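Local structure of DUF5348 domain-containing protein (Ruminococcus gnavus, 3NRL) at residues A[49-52]-A[58-61]. The protein is of unknown function, a small all-beta protein of the DUF5348 family whose chain folds into an antiparallel sheet. Residues are numbered along the deposited sequence; the frame is centred on the assembly and turned at random.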
loop_
_atom_site.group_PDB
_atom_site.type_symbol
_atom_site.label_atom_id
_atom_site.label_comp_id
_atom_site.label_asym_id
_atom_site.label_seq_id
_atom_site.Cartn_x
_atom_site.Cartn_y
_atom_site.Cartn_z
ATOM N N ARG A 49 8.248 12.417 -8.487
ATOM C CA ARG A 49 7.386 13.543 -8.161
ATOM C C ARG A 49 5.997 13.071 -8.557
ATOM O O ARG A 49 5.827 12.500 -9.632
ATOM C CB ARG A 49 7.786 14.780 -8.983
ATOM C CG ARG A 49 7.068 16.063 -8.573
ATOM C CD ARG A 49 7.610 17.301 -9.301
ATOM N NE ARG A 49 7.258 17.332 -10.720
ATOM C CZ ARG A 49 8.128 17.166 -11.712
ATOM N NH1 ARG A 49 9.412 16.958 -11.454
ATOM N NH2 ARG A 49 7.713 17.198 -12.968
ATOM N N ILE A 50 5.008 13.268 -7.692
ATOM C CA ILE A 50 3.665 12.835 -8.046
ATOM C C ILE A 50 2.926 14.000 -8.687
ATOM O O ILE A 50 3.020 15.135 -8.226
ATOM C CB ILE A 50 2.879 12.303 -6.825
ATOM C CG1 ILE A 50 1.560 11.689 -7.297
ATOM C CG2 ILE A 50 2.622 13.421 -5.822
ATOM C CD1 ILE A 50 0.889 10.814 -6.261
ATOM N N GLU A 51 2.209 13.713 -9.767
ATOM C CA GLU A 51 1.471 14.739 -10.493
ATOM C C GLU A 51 0.096 14.225 -10.882
ATOM O O GLU A 51 -0.198 13.038 -10.744
ATOM C CB GLU A 51 2.232 15.141 -11.761
ATOM C CG GLU A 51 3.589 15.774 -11.522
ATOM C CD GLU A 51 3.503 17.170 -10.920
ATOM O OE1 GLU A 51 2.377 17.685 -10.726
ATOM O OE2 GLU A 51 4.572 17.753 -10.641
HETATM N N MSE A 52 -0.738 15.133 -11.380
HETATM C CA MSE A 52 -2.090 14.787 -11.798
HETATM C C MSE A 52 -2.358 15.195 -13.240
HETATM O O MSE A 52 -2.237 16.367 -13.599
HETATM C CB MSE A 52 -3.114 15.474 -10.892
HETATM C CG MSE A 52 -4.549 15.357 -11.375
HETATM SE SE MSE A 52 -5.226 13.702 -11.175
HETATM C CE MSE A 52 -5.966 13.886 -9.597
ATOM N N LEU A 58 3.441 9.122 -11.645
ATOM C CA LEU A 58 4.732 9.516 -11.106
ATOM C C LEU A 58 5.704 9.927 -12.199
ATOM O O LEU A 58 5.793 9.289 -13.250
ATOM C CB LEU A 58 5.340 8.367 -10.299
ATOM C CG LEU A 58 4.513 7.803 -9.142
ATOM C CD1 LEU A 58 5.303 6.689 -8.455
ATOM C CD2 LEU A 58 4.180 8.907 -8.151
ATOM N N VAL A 59 6.412 11.022 -11.958
ATOM C CA VAL A 59 7.423 11.482 -12.889
ATOM C C VAL A 59 8.720 10.941 -12.294
ATOM O O VAL A 59 8.963 11.094 -11.097
ATOM C CB VAL A 59 7.515 13.027 -12.934
ATOM C CG1 VAL A 59 8.753 13.454 -13.719
ATOM C CG2 VAL A 59 6.256 13.611 -13.568
ATOM N N GLY A 60 9.532 10.285 -13.114
ATOM C CA GLY A 60 10.794 9.763 -12.628
ATOM C C GLY A 60 10.903 8.257 -12.566
ATOM O O GLY A 60 11.990 7.720 -12.358
ATOM N N LEU A 61 9.783 7.569 -12.752
ATOM C CA LEU A 61 9.782 6.120 -12.699
ATOM C C LEU A 61 8.562 5.556 -13.411
ATOM O O LEU A 61 7.436 5.995 -13.180
ATOM C CB LEU A 61 9.797 5.659 -11.235
ATOM C CG LEU A 61 9.800 4.160 -10.924
ATOM C CD1 LEU A 61 11.050 3.495 -11.479
ATOM C CD2 LEU A 61 9.729 3.972 -9.415
#
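Arg49 and Val59 form an antiparallel hydrogen-bonded pair in the hairpin of strands 44-52 and 56-59. Two backbone bonds define it. The bond from Val59 N to Arg49 O, 2.8 Å long, is nearly straight (176° at the hydrogen). Arg49 N meets Val59 O at 3.0 Å, less straight. The carbonyl of Arg49 also takes a CA-H...O contact from Leu58.

The arginine side chain, followed outward from CB, runs extended through CG (chi1 -172°) to CD and bends at chi3 (71°), which carries the guanidinium alongside Val59. There Arg49 NE donates to Glu51 OE2 at 2.7 Å in a salt bridge; OE2 lies in the guanidinium plane, at its edge, and receives the bond on its anti lone pair. Beyond CZ, Arg49 NH2 lies 3.9 Å from Val59 CG2, with Val59 CG1 almost as near, and Val59 CB sits over one face, offset toward its rim. Glu51 CG comes within 4.0 Å of Val59 CG2. An alanine in place of Glu51 takes away the carboxylate, and the guanidinium would probably be left without its charged mate and freer to turn away from the valine.

On the reverse face, Leu58 CD2 packs against Ile50 CB at 3.9 Å, and both side chains touch Phe37 of strand 36-41. The hairpin thus has two chemically distinct faces: an apolar one turned to the core, and an outer one where an ion pair between alternate residues of one strand lies beside a valine of the next.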